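Local coordinates for alanyl-tRNA synthetase (Aquifex aeolicus, PDB 3G98), which attaches alanine to its cognate tRNA, with the C-Ala domain, the fragment described here, helping to bring aminoacylation and editing together on one tRNA, at residues E4-F9 against L104-L109; D8-Y13 against T35-V40; E20-R25 against L87-G92; A43-D48 against A94-P99; F52-S57 against E68-V73. All coordinates share one frame; numbering follows the deposited sequence.

How the contacts relate
Contact 2 pairs two strands of one mixed sheet, and the other contacts pack helices or the approach to a helix against it. Contacts 1 and 2 share D8 and F9, their centres about 8 Å apart. Contact 5 is the most central, its centre about 4 Å from that of the chain; L105 of contact 1 packs on its V69 and I54, and V40 of contact 2 pairs with its G55. The strands of contacts 3 and 5 are neighbours. Contacts 3 and 4, centres about 13 Å apart, share a salt bridge, E20 with K46. Contacts 1 and 4 use opposite ends of helix 98-110, centres about 21 Å apart. The catalytic and editing centres belong to other domains.

Contact 1: E4-F9 against L104-L109; sequences ENVGDF and LLKEIL
K106 NZ is gripped from two sides, by E4 OE1 at 2.5 Å and by water 1 at 3.1 Å. The first of these is a salt bridge modelled very short, so little should be read into its exact length. Water 1 in turn donates to E4 OE2, which closes a small ring in which both carboxylate oxygens are tied to one ammonium group. The setting is a β-hairpin, strand 2-6 and strand 9-17 joined by a type II' turn from V6 to F9, with the end of helix 98-110 laid beside its outer strand. The axes of strand segment 4-6 and helix segment 104-109 come within 9.3 Å at an angle of 43°. E4 keeps CG anti to the backbone N (chi1 175°); it and K106 cross at about a right angle, and their extended shapes let the charged ends meet. With an alanine here in place of K106, the E4 carboxylate would probably be left without its charged mate and would be freer to turn. Beneath the salt bridge the contact becomes apolar. V6 splits its two methyls, CG2 resting on K106 CG at 4.1 Å and CG1 on L109 CB at 3.8 Å. CG1 also approaches the backbone K106 O at 3.5 Å. In the turn itself G7 has a positive phi, which favours glycine, and V6 and F9 exchange both backbone hydrogen bonds. F9 follows with its ring turned edge-on to the helix, placing CE1 3.5 Å from L109 O, which lies in the plane of the ring.

Contact 2: D8-Y13 against T35-V40; sequences DFTLHY and TKKDVV
K37 folds over the edge of the adjacent strand, and its nearest approach to D8 O is made by the aliphatic CE, at 3.2 Å, rather than by NZ. Its CG sits between the backbone N and the carbonyl carbon (chi1 57°), and a further bend at chi3 also brings CE to 3.5 Å from T10 OG1, whose own hydrogen bond goes to N5. NZ reaches the backbone through water 2, which accepts from it at 2.7 Å and donates to F9 O. Alongside runs a regular parallel pairing: T10 N gives to K37 O, V39 N to T10 O, and H12 N to V39 O at 2.8 Å. These bonds join the two strands of a β-α-β unit whose connecting helix, 21-31, covers the sheet beside V40. On the face that carries L11 and V39, L11 CD1 meets V39 CG1 at 4.0 Å and helix 98-110 packs on top. The other face brings H12 to D38: NE2 lies 3.4 Å from OD1, a weak bond in the plane of the imidazole, with ring and carboxylate 71° apart. D38 OD2 takes T35 N at 2.6 Å, on the syn side but tilted out of the carboxylate plane. The buried carboxylate is thus held by T35 N, while the histidine adds a longer, weak hydrogen bond that ties the two strands on this face.

Contact 3: E20-R25 against L87-G92; sequences EPEELR and LAQGGG
R25 and Q89 reach toward each other as two extended chains that cross at a slant, their flat ends tilted by only 27°. R25 NH1 donates to Q89 OE1 at 3.2 Å, with the oxygen lying exactly in the guanidinium plane. L87 lies over one face of that guanidinium, offset toward its rim, with CD2 3.8 Å from NH2. Because Q89 has CG anti to the backbone N (chi1 177°) and runs straight out from the strand, its NE2 arrives at the first turn of the helix and donates to P21 O at 3.1 Å. It comes from above the carbonyl plane, 51° out of it, while R25 N holds the same oxygen from the opposite face as the usual helical bond. NE2 is also bonded to N51 OD1 on strand 49-56, its stronger partner. Water 3 weakly links R25 NH2 to L87 O. The axes of helix segment 21-25 and strand segment 87-92 lie 10.1 Å apart and nearly antiparallel, at the surface margin of a three-layer α-β-α sandwich built on a mixed sheet, with helix 21-31 on one face and helices 66-76 and 98-110 on the other.

Contact 4: A43-D48 against A94-P99; sequences ASRKGD and APDKFP
R45 NH1 gives D96 OD1 a bond of 2.6 Å, while its NE and NH2 turn to G47 and D48 of its own segment. The NH1 bond is fairly straight, on the syn side but tilted out of the carboxylate plane, the two flat groups being turned 52° apart. NE donates to G47 O at 2.8 Å, in the plane of that carbonyl, though the bond is bent and the oxygen lies off the guanidinium plane; it ties the strand end to its own turn. NH2 faces D48 OD1 at 3.8 Å, a long salt bridge that completes a network of one cation and two carboxylates. The side chain gets there by staying extended from CG to NE, CG being anti to the backbone N (chi1 -171°). P95 lies across it at about a right angle: its CB stands over one face of the guanidinium and touches R45 CG at 3.6 Å, while CD comes within 3.4 Å of D48 O. A leucine here in place of R45 would probably leave D96 without its charge partner, G47 O without its donor and the turn less firmly fixed. Further in, A43 CB rests on F98 CE2 at 3.8 Å. F98, at the start of helix 98-110, also meets the ring of F41 and the side chain of V15, so that this helix is seated on strands 9-17 and 38-46, while P95 leans on I50 of strand 49-56.

Contact 5: F52-S57 against E68-V73; sequences FVIGVS and EVIREV
With CG1 of I70 anti to the backbone N and the chain bent at chi2 (71°), CD1 enters the angle between F52 and I54. F52 comes to meet it with CG between the backbone N and the carbonyl carbon (chi1 50°), a rotamer that presents the ring edge to I70. CD1 of I70 lies near the plane of that ring, 3.5 Å from F52 CD2. The same methyl touches I54 CG1 at 3.6 Å, the two isoleucines sliding past each other in opposite directions. I54 continues to the neighbouring helical position, where its CD1 meets V69 CG1 at 4.2 Å with the chains crossing at about a right angle. One turn on, V73 CG2 comes to 4.2 Å from F52 CD2. The contact is buried and built from aliphatic and ring surfaces. The axes of strand segment 52-56 and helix segment 68-73 pass 8.6 Å apart at 149°, so helix 66-76 runs back nearly antiparallel over strand 49-56. F41 of strand 38-46 packs beside F52, I54 and V73, A88 of strand 87-92 lies against I70, and L105 of helix 98-110 touches both I54 and V69, which joins the two helices on this face of the sheet.

Contact 1: E4-F9 against L104-L109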
# COMPACT_ATOMS: atom_id res chain seq x y z
N GLU A 4 -4.20 8.17 -8.99
CA GLU A 4 -4.25 9.57 -8.62
C GLU A 4 -2.86 10.13 -8.36
O GLU A 4 -2.08 9.55 -7.60
CB GLU A 4 -5.10 9.75 -7.36
CG GLU A 4 -5.11 11.17 -6.83
CD GLU A 4 -6.00 11.34 -5.61
OE1 GLU A 4 -6.82 10.43 -5.33
OE2 GLU A 4 -5.89 12.39 -4.95
N ASN A 5 -2.52 11.26 -8.98
CA ASN A 5 -1.27 11.92 -8.65
C ASN A 5 -1.38 12.64 -7.31
O ASN A 5 -2.36 13.34 -7.05
CB ASN A 5 -0.84 12.88 -9.77
CG ASN A 5 -0.45 12.14 -11.03
OD1 ASN A 5 0.10 11.04 -10.98
ND2 ASN A 5 -0.76 12.73 -12.18
N VAL A 6 -0.37 12.44 -6.46
CA VAL A 6 -0.31 13.10 -5.16
C VAL A 6 1.10 13.64 -4.96
O VAL A 6 2.06 12.87 -4.85
CB VAL A 6 -0.65 12.14 -3.99
CG1 VAL A 6 -0.65 12.90 -2.67
CG2 VAL A 6 -1.99 11.46 -4.22
N GLY A 7 1.21 14.95 -4.90
CA GLY A 7 2.52 15.58 -4.85
C GLY A 7 3.28 15.17 -6.10
O GLY A 7 2.75 15.25 -7.20
N ASP A 8 4.51 14.71 -5.92
CA ASP A 8 5.35 14.34 -7.04
C ASP A 8 5.25 12.84 -7.33
O ASP A 8 6.12 12.28 -8.00
CB ASP A 8 6.81 14.72 -6.75
CG ASP A 8 7.63 14.88 -8.01
OD1 ASP A 8 7.19 15.60 -8.93
OD2 ASP A 8 8.74 14.30 -8.08
N PHE A 9 4.19 12.20 -6.84
CA PHE A 9 4.04 10.75 -7.00
C PHE A 9 2.75 10.38 -7.74
O PHE A 9 1.83 11.19 -7.82
CB PHE A 9 4.06 10.06 -5.63
CG PHE A 9 5.13 10.59 -4.71
CD1 PHE A 9 4.81 11.41 -3.64
CD2 PHE A 9 6.46 10.28 -4.93
CE1 PHE A 9 5.79 11.90 -2.80
CE2 PHE A 9 7.46 10.77 -4.09
CZ PHE A 9 7.12 11.58 -3.02
N LEU A 104 -5.17 8.63 4.73
CA LEU A 104 -3.92 8.82 5.47
C LEU A 104 -2.69 8.75 4.57
O LEU A 104 -1.79 9.58 4.68
CB LEU A 104 -3.79 7.79 6.61
CG LEU A 104 -2.49 7.85 7.43
CD1 LEU A 104 -2.28 9.23 8.04
CD2 LEU A 104 -2.47 6.80 8.53
N LEU A 105 -2.64 7.76 3.69
CA LEU A 105 -1.50 7.62 2.77
C LEU A 105 -1.37 8.84 1.87
O LEU A 105 -0.26 9.33 1.63
CB LEU A 105 -1.63 6.34 1.92
CG LEU A 105 -0.51 6.10 0.91
CD1 LEU A 105 0.86 6.11 1.57
CD2 LEU A 105 -0.75 4.78 0.14
N LYS A 106 -2.49 9.35 1.37
CA LYS A 106 -2.41 10.54 0.54
C LYS A 106 -1.86 11.71 1.33
O LYS A 106 -1.08 12.51 0.82
CB LYS A 106 -3.78 10.90 -0.05
CG LYS A 106 -4.26 9.92 -1.11
CD LYS A 106 -5.64 10.31 -1.60
CE LYS A 106 -6.22 9.25 -2.52
NZ LYS A 106 -7.55 9.70 -3.07
N GLU A 107 -2.27 11.81 2.59
CA GLU A 107 -1.78 12.89 3.46
C GLU A 107 -0.29 12.70 3.71
O GLU A 107 0.47 13.68 3.78
CB GLU A 107 -2.55 12.90 4.78
CG GLU A 107 -2.10 14.01 5.72
CD GLU A 107 -2.34 15.38 5.12
OE1 GLU A 107 -3.50 15.84 5.14
OE2 GLU A 107 -1.37 16.00 4.63
N ILE A 108 0.13 11.45 3.86
CA ILE A 108 1.54 11.15 4.05
C ILE A 108 2.34 11.55 2.81
O ILE A 108 3.36 12.23 2.92
CB ILE A 108 1.77 9.67 4.38
CG1 ILE A 108 1.37 9.39 5.83
CG2 ILE A 108 3.24 9.29 4.15
CD1 ILE A 108 1.33 7.90 6.18
N LEU A 109 1.85 11.17 1.64
CA LEU A 109 2.55 11.48 0.39
C LEU A 109 2.63 12.97 0.09
O LEU A 109 3.58 13.42 -0.54
CB LEU A 109 1.87 10.77 -0.78
CG LEU A 109 1.98 9.24 -0.77
CD1 LEU A 109 1.32 8.68 -2.04
CD2 LEU A 109 3.43 8.79 -0.65
O HOH W 1 -7.79 12.74 -3.38

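Contact 2: D8-Y13 against T35-V40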
# COMPACT_ATOMS: atom_id res chain seq x y z
N ASP A 8 4.51 14.71 -5.92
CA ASP A 8 5.35 14.34 -7.04
C ASP A 8 5.25 12.84 -7.33
O ASP A 8 6.12 12.28 -8.00
CB ASP A 8 6.81 14.72 -6.75
CG ASP A 8 7.63 14.88 -8.01
OD1 ASP A 8 7.19 15.60 -8.93
OD2 ASP A 8 8.74 14.30 -8.08
N PHE A 9 4.19 12.20 -6.84
CA PHE A 9 4.04 10.75 -7.00
C PHE A 9 2.75 10.38 -7.74
O PHE A 9 1.83 11.19 -7.82
CB PHE A 9 4.06 10.06 -5.63
CG PHE A 9 5.13 10.59 -4.71
CD1 PHE A 9 4.81 11.41 -3.64
CD2 PHE A 9 6.46 10.28 -4.93
CE1 PHE A 9 5.79 11.90 -2.80
CE2 PHE A 9 7.46 10.77 -4.09
CZ PHE A 9 7.12 11.58 -3.02
N THR A 10 2.71 9.16 -8.29
CA THR A 10 1.47 8.60 -8.83
C THR A 10 1.01 7.44 -7.94
O THR A 10 1.70 6.42 -7.83
CB THR A 10 1.63 8.11 -10.29
OG1 THR A 10 1.97 9.21 -11.15
CG2 THR A 10 0.33 7.49 -10.80
N LEU A 11 -0.14 7.62 -7.30
CA LEU A 11 -0.67 6.61 -6.39
C LEU A 11 -1.65 5.68 -7.10
O LEU A 11 -2.61 6.13 -7.72
CB LEU A 11 -1.35 7.26 -5.19
CG LEU A 11 -2.01 6.30 -4.19
CD1 LEU A 11 -0.97 5.39 -3.55
CD2 LEU A 11 -2.78 7.07 -3.12
N HIS A 12 -1.39 4.37 -7.00
CA HIS A 12 -2.30 3.34 -7.49
C HIS A 12 -2.83 2.58 -6.28
O HIS A 12 -2.06 2.06 -5.46
CB HIS A 12 -1.58 2.37 -8.43
CG HIS A 12 -0.87 3.04 -9.56
ND1 HIS A 12 -1.50 3.37 -10.74
CD2 HIS A 12 0.41 3.46 -9.69
CE1 HIS A 12 -0.64 3.96 -11.55
NE2 HIS A 12 0.53 4.03 -10.94
N TYR A 13 -4.15 2.52 -6.14
CA TYR A 13 -4.71 1.89 -4.96
C TYR A 13 -6.03 1.20 -5.20
O TYR A 13 -6.80 1.56 -6.09
CB TYR A 13 -4.82 2.89 -3.81
CG TYR A 13 -5.89 3.94 -4.03
CD1 TYR A 13 -7.19 3.74 -3.58
CD2 TYR A 13 -5.60 5.13 -4.70
CE1 TYR A 13 -8.18 4.70 -3.79
CE2 TYR A 13 -6.59 6.09 -4.91
CZ TYR A 13 -7.87 5.87 -4.45
OH TYR A 13 -8.85 6.81 -4.66
N THR A 35 6.62 3.15 -13.68
CA THR A 35 7.39 4.37 -13.84
C THR A 35 8.49 4.46 -12.79
O THR A 35 8.93 3.45 -12.24
CB THR A 35 6.49 5.63 -13.74
OG1 THR A 35 5.99 5.77 -12.40
CG2 THR A 35 5.32 5.55 -14.71
N LYS A 36 8.93 5.68 -12.52
CA LYS A 36 9.95 5.92 -11.51
C LYS A 36 9.38 6.72 -10.34
O LYS A 36 10.12 7.13 -9.44
CB LYS A 36 11.14 6.66 -12.12
CG LYS A 36 11.91 5.83 -13.15
CD LYS A 36 13.13 6.58 -13.66
CE LYS A 36 12.73 7.87 -14.36
NZ LYS A 36 13.92 8.63 -14.84
N LYS A 37 8.06 6.93 -10.36
CA LYS A 37 7.39 7.70 -9.31
C LYS A 37 6.11 7.04 -8.80
O LYS A 37 5.22 7.72 -8.30
CB LYS A 37 7.08 9.12 -9.80
CG LYS A 37 6.23 9.16 -11.06
CD LYS A 37 5.95 10.59 -11.49
CE LYS A 37 4.82 11.21 -10.68
NZ LYS A 37 4.60 12.64 -11.04
N ASP A 38 6.01 5.72 -8.93
CA ASP A 38 4.80 4.99 -8.53
C ASP A 38 4.79 4.61 -7.05
O ASP A 38 5.80 4.19 -6.50
CB ASP A 38 4.66 3.71 -9.35
CG ASP A 38 4.48 3.97 -10.83
OD1 ASP A 38 3.77 4.94 -11.19
OD2 ASP A 38 5.04 3.21 -11.64
N VAL A 39 3.63 4.78 -6.42
CA VAL A 39 3.37 4.27 -5.09
C VAL A 39 2.13 3.40 -5.22
O VAL A 39 1.10 3.84 -5.73
CB VAL A 39 3.10 5.41 -4.06
CG1 VAL A 39 2.86 4.83 -2.66
CG2 VAL A 39 4.26 6.42 -4.02
N VAL A 40 2.22 2.15 -4.78
CA VAL A 40 1.11 1.22 -4.93
C VAL A 40 0.64 0.79 -3.55
O VAL A 40 1.43 0.31 -2.73
CB VAL A 40 1.55 -0.03 -5.71
CG1 VAL A 40 0.39 -1.01 -5.87
CG2 VAL A 40 2.15 0.37 -7.06
O HOH W 2 2.70 13.60 -9.42

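Contact 3: E20-R25 against L87-G92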
# COMPACT_ATOMS: atom_id res chain seq x y z
N GLU A 20 -5.00 -13.84 -2.76
CA GLU A 20 -4.00 -14.39 -1.85
C GLU A 20 -2.88 -13.39 -1.60
O GLU A 20 -2.50 -12.63 -2.49
CB GLU A 20 -3.43 -15.72 -2.39
CG GLU A 20 -4.49 -16.81 -2.56
CD GLU A 20 -5.23 -17.11 -1.26
OE1 GLU A 20 -4.63 -16.93 -0.18
OE2 GLU A 20 -6.40 -17.52 -1.33
N PRO A 21 -2.35 -13.37 -0.36
CA PRO A 21 -1.32 -12.41 0.05
C PRO A 21 -0.11 -12.43 -0.89
O PRO A 21 0.39 -11.39 -1.26
CB PRO A 21 -0.89 -12.93 1.42
CG PRO A 21 -2.05 -13.70 1.92
CD PRO A 21 -2.72 -14.29 0.73
N GLU A 22 0.35 -13.62 -1.27
CA GLU A 22 1.54 -13.71 -2.12
C GLU A 22 1.25 -13.18 -3.53
O GLU A 22 2.13 -12.59 -4.18
CB GLU A 22 2.12 -15.13 -2.13
CG GLU A 22 2.94 -15.45 -0.87
CD GLU A 22 4.15 -14.53 -0.68
OE1 GLU A 22 4.89 -14.30 -1.66
OE2 GLU A 22 4.36 -14.02 0.44
N GLU A 23 0.02 -13.37 -3.98
CA GLU A 23 -0.44 -12.87 -5.27
C GLU A 23 -0.57 -11.34 -5.23
O GLU A 23 -0.19 -10.63 -6.17
CB GLU A 23 -1.79 -13.50 -5.63
CG GLU A 23 -1.70 -14.98 -6.00
CD GLU A 23 -3.07 -15.63 -6.21
OE1 GLU A 23 -4.11 -14.99 -5.93
OE2 GLU A 23 -3.10 -16.79 -6.67
N LEU A 24 -1.11 -10.84 -4.13
CA LEU A 24 -1.23 -9.41 -3.92
C LEU A 24 0.14 -8.75 -3.96
O LEU A 24 0.32 -7.71 -4.61
CB LEU A 24 -1.91 -9.16 -2.57
CG LEU A 24 -2.38 -7.76 -2.26
CD1 LEU A 24 -3.59 -7.43 -3.11
CD2 LEU A 24 -2.72 -7.67 -0.77
N ARG A 25 1.10 -9.35 -3.27
CA ARG A 25 2.47 -8.84 -3.25
C ARG A 25 3.07 -8.82 -4.66
O ARG A 25 3.73 -7.85 -5.05
CB ARG A 25 3.34 -9.73 -2.36
CG ARG A 25 4.74 -9.21 -2.14
CD ARG A 25 5.64 -10.28 -1.54
NE ARG A 25 6.97 -9.74 -1.29
CZ ARG A 25 7.30 -9.11 -0.16
NH1 ARG A 25 6.42 -8.97 0.81
NH2 ARG A 25 8.53 -8.63 -0.02
N LEU A 87 9.28 -2.23 -0.82
CA LEU A 87 8.17 -3.17 -0.79
C LEU A 87 7.94 -3.75 0.62
O LEU A 87 8.83 -4.40 1.20
CB LEU A 87 8.39 -4.30 -1.80
CG LEU A 87 7.23 -5.26 -2.10
CD1 LEU A 87 6.07 -4.52 -2.77
CD2 LEU A 87 7.69 -6.43 -2.95
N ALA A 88 6.75 -3.53 1.14
CA ALA A 88 6.41 -3.98 2.50
C ALA A 88 4.97 -4.50 2.53
O ALA A 88 4.17 -4.17 1.67
CB ALA A 88 6.59 -2.84 3.49
N GLN A 89 4.64 -5.32 3.54
CA GLN A 89 3.36 -6.01 3.57
C GLN A 89 2.91 -6.25 5.01
O GLN A 89 3.75 -6.32 5.92
CB GLN A 89 3.47 -7.34 2.80
CG GLN A 89 2.24 -8.24 2.80
CD GLN A 89 2.31 -9.31 1.70
OE1 GLN A 89 3.40 -9.74 1.31
NE2 GLN A 89 1.16 -9.74 1.20
N GLY A 90 1.61 -6.37 5.22
CA GLY A 90 1.08 -6.62 6.56
C GLY A 90 -0.32 -7.20 6.54
O GLY A 90 -0.96 -7.33 5.49
N GLY A 91 -0.80 -7.56 7.73
CA GLY A 91 -2.16 -8.05 7.89
C GLY A 91 -2.84 -7.28 9.00
O GLY A 91 -2.17 -6.74 9.90
N GLY A 92 -4.16 -7.21 8.95
CA GLY A 92 -4.93 -6.43 9.91
C GLY A 92 -6.34 -6.96 10.09
O GLY A 92 -6.74 -7.91 9.40
O HOH W 3 10.13 -6.74 1.14

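Contact 4: A43-D48 against A94-P99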
# COMPACT_ATOMS: atom_id res chain seq x y z
N ALA A 43 -4.84 -3.93 -1.33
CA ALA A 43 -5.25 -4.74 -0.21
C ALA A 43 -6.17 -5.84 -0.70
O ALA A 43 -6.75 -5.75 -1.80
CB ALA A 43 -5.95 -3.89 0.82
N SER A 44 -6.30 -6.89 0.11
CA SER A 44 -7.22 -7.98 -0.18
C SER A 44 -8.05 -8.27 1.05
O SER A 44 -7.50 -8.53 2.13
CB SER A 44 -6.46 -9.23 -0.57
OG SER A 44 -7.35 -10.33 -0.73
N ARG A 45 -9.36 -8.19 0.89
CA ARG A 45 -10.28 -8.50 1.97
C ARG A 45 -10.63 -9.98 1.90
O ARG A 45 -11.09 -10.47 0.86
CB ARG A 45 -11.56 -7.68 1.85
CG ARG A 45 -12.46 -7.82 3.07
CD ARG A 45 -13.83 -7.21 2.88
NE ARG A 45 -14.63 -7.43 4.09
CZ ARG A 45 -15.25 -6.48 4.78
NH1 ARG A 45 -15.21 -5.22 4.36
NH2 ARG A 45 -15.92 -6.79 5.87
N LYS A 46 -10.41 -10.69 3.00
CA LYS A 46 -10.90 -12.06 3.14
C LYS A 46 -11.80 -12.12 4.37
O LYS A 46 -11.32 -12.31 5.49
CB LYS A 46 -9.74 -13.05 3.26
CG LYS A 46 -8.97 -13.25 1.95
CD LYS A 46 -7.62 -13.92 2.17
CE LYS A 46 -7.71 -15.43 2.10
NZ LYS A 46 -6.35 -16.05 2.01
N GLY A 47 -13.10 -11.93 4.15
CA GLY A 47 -14.05 -11.88 5.25
C GLY A 47 -13.74 -10.70 6.15
O GLY A 47 -13.78 -9.55 5.71
N ASP A 48 -13.45 -10.98 7.41
CA ASP A 48 -13.20 -9.91 8.37
C ASP A 48 -11.72 -9.60 8.57
O ASP A 48 -11.33 -8.88 9.49
CB ASP A 48 -13.88 -10.23 9.71
CG ASP A 48 -15.37 -9.98 9.68
OD1 ASP A 48 -15.82 -9.09 8.92
OD2 ASP A 48 -16.10 -10.66 10.43
N ALA A 94 -9.25 -4.84 10.30
CA ALA A 94 -10.30 -3.86 10.00
C ALA A 94 -10.44 -3.56 8.50
O ALA A 94 -10.04 -2.49 8.03
CB ALA A 94 -10.05 -2.56 10.77
N PRO A 95 -11.04 -4.50 7.74
CA PRO A 95 -11.14 -4.32 6.29
C PRO A 95 -11.93 -3.07 5.91
O PRO A 95 -11.61 -2.41 4.92
CB PRO A 95 -11.89 -5.57 5.82
CG PRO A 95 -11.77 -6.54 6.93
CD PRO A 95 -11.68 -5.75 8.19
N ASP A 96 -12.94 -2.75 6.71
CA ASP A 96 -13.81 -1.61 6.41
C ASP A 96 -13.09 -0.27 6.52
O ASP A 96 -13.65 0.77 6.16
CB ASP A 96 -15.03 -1.61 7.33
CG ASP A 96 -16.00 -2.71 6.99
OD1 ASP A 96 -15.94 -3.24 5.87
OD2 ASP A 96 -16.83 -3.03 7.86
N LYS A 97 -11.86 -0.30 7.01
CA LYS A 97 -11.11 0.93 7.22
C LYS A 97 -10.13 1.25 6.08
O LYS A 97 -9.30 2.15 6.21
CB LYS A 97 -10.41 0.90 8.57
CG LYS A 97 -11.38 1.03 9.75
CD LYS A 97 -10.65 1.17 11.08
CE LYS A 97 -9.97 2.53 11.24
NZ LYS A 97 -8.96 2.54 12.35
N PHE A 98 -10.25 0.55 4.96
CA PHE A 98 -9.36 0.83 3.82
C PHE A 98 -9.45 2.27 3.29
O PHE A 98 -8.42 2.90 3.05
CB PHE A 98 -9.59 -0.18 2.69
CG PHE A 98 -8.69 0.04 1.50
CD1 PHE A 98 -9.16 0.66 0.35
CD2 PHE A 98 -7.37 -0.39 1.52
CE1 PHE A 98 -8.34 0.86 -0.75
CE2 PHE A 98 -6.53 -0.20 0.42
CZ PHE A 98 -7.03 0.42 -0.72
N PRO A 99 -10.68 2.79 3.08
CA PRO A 99 -10.78 4.17 2.62
C PRO A 99 -10.04 5.16 3.53
O PRO A 99 -9.39 6.10 3.05
CB PRO A 99 -12.29 4.44 2.62
CG PRO A 99 -12.91 3.09 2.47
CD PRO A 99 -12.00 2.16 3.22

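Contact 5: F52-S57 against E68-V73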
# COMPACT_ATOMS: atom_id res chain seq x y z
N PHE A 52 -2.47 -6.33 3.22
CA PHE A 52 -2.16 -5.15 2.44
C PHE A 52 -0.67 -5.03 2.11
O PHE A 52 0.19 -5.53 2.84
CB PHE A 52 -2.68 -3.89 3.15
CG PHE A 52 -2.28 -3.80 4.59
CD1 PHE A 52 -3.05 -4.43 5.57
CD2 PHE A 52 -1.13 -3.12 4.97
CE1 PHE A 52 -2.70 -4.37 6.90
CE2 PHE A 52 -0.76 -3.06 6.30
CZ PHE A 52 -1.54 -3.68 7.28
N VAL A 53 -0.38 -4.34 1.01
CA VAL A 53 0.98 -4.20 0.52
C VAL A 53 1.22 -2.76 0.07
O VAL A 53 0.33 -2.12 -0.49
CB VAL A 53 1.22 -5.11 -0.70
CG1 VAL A 53 2.59 -4.82 -1.34
CG2 VAL A 53 1.08 -6.60 -0.32
N ILE A 54 2.42 -2.28 0.33
CA ILE A 54 2.88 -1.01 -0.22
C ILE A 54 4.12 -1.31 -1.04
O ILE A 54 5.08 -1.90 -0.53
CB ILE A 54 3.26 0.00 0.89
CG1 ILE A 54 2.05 0.34 1.76
CG2 ILE A 54 3.83 1.29 0.27
CD1 ILE A 54 1.20 1.45 1.22
N GLY A 55 4.08 -0.95 -2.32
CA GLY A 55 5.26 -1.06 -3.18
C GLY A 55 5.53 0.29 -3.79
O GLY A 55 4.60 1.00 -4.17
N VAL A 56 6.80 0.67 -3.86
CA VAL A 56 7.16 1.95 -4.47
C VAL A 56 8.21 1.75 -5.55
O VAL A 56 8.96 0.77 -5.53
CB VAL A 56 7.64 3.02 -3.42
CG1 VAL A 56 6.60 3.21 -2.31
CG2 VAL A 56 8.97 2.64 -2.83
N SER A 57 8.25 2.66 -6.52
CA SER A 57 9.32 2.63 -7.52
C SER A 57 10.65 2.71 -6.79
O SER A 57 10.81 3.52 -5.88
CB SER A 57 9.18 3.81 -8.47
OG SER A 57 8.01 3.72 -9.23
N GLU A 68 8.24 2.45 6.72
CA GLU A 68 7.56 3.38 7.61
C GLU A 68 6.06 3.39 7.30
O GLU A 68 5.22 3.24 8.19
CB GLU A 68 8.09 4.80 7.43
CG GLU A 68 9.58 4.95 7.66
CD GLU A 68 10.03 6.39 7.53
OE1 GLU A 68 9.21 7.29 7.84
OE2 GLU A 68 11.19 6.62 7.13
N VAL A 69 5.76 3.57 6.03
CA VAL A 69 4.40 3.78 5.57
C VAL A 69 3.50 2.56 5.82
O VAL A 69 2.31 2.72 6.09
CB VAL A 69 4.39 4.15 4.08
CG1 VAL A 69 2.97 4.38 3.59
CG2 VAL A 69 5.23 5.39 3.85
N ILE A 70 4.05 1.37 5.72
CA ILE A 70 3.25 0.16 5.91
C ILE A 70 2.71 0.15 7.34
O ILE A 70 1.58 -0.24 7.59
CB ILE A 70 4.03 -1.13 5.59
CG1 ILE A 70 3.08 -2.33 5.45
CG2 ILE A 70 5.11 -1.40 6.64
CD1 ILE A 70 2.22 -2.30 4.20
N ARG A 71 3.52 0.60 8.29
CA ARG A 71 3.11 0.62 9.68
C ARG A 71 2.05 1.67 9.97
O ARG A 71 1.19 1.48 10.83
CB ARG A 71 4.33 0.82 10.59
CG ARG A 71 5.26 -0.38 10.63
CD ARG A 71 6.55 -0.03 11.34
NE ARG A 71 7.30 -1.22 11.69
CZ ARG A 71 8.18 -1.82 10.89
NH1 ARG A 71 8.83 -2.90 11.30
NH2 ARG A 71 8.42 -1.32 9.68
N GLU A 72 2.12 2.79 9.24
CA GLU A 72 1.13 3.87 9.39
C GLU A 72 -0.26 3.47 8.88
O GLU A 72 -1.26 3.64 9.59
CB GLU A 72 1.62 5.16 8.74
CG GLU A 72 2.88 5.71 9.42
CD GLU A 72 3.51 6.89 8.70
OE1 GLU A 72 4.13 6.69 7.63
OE2 GLU A 72 3.40 8.02 9.22
N VAL A 73 -0.33 2.94 7.66
CA VAL A 73 -1.61 2.42 7.16
C VAL A 73 -2.03 1.17 7.94
O VAL A 73 -3.22 0.94 8.18
CB VAL A 73 -1.61 2.15 5.63
CG1 VAL A 73 -1.25 3.43 4.87
CG2 VAL A 73 -0.66 1.01 5.25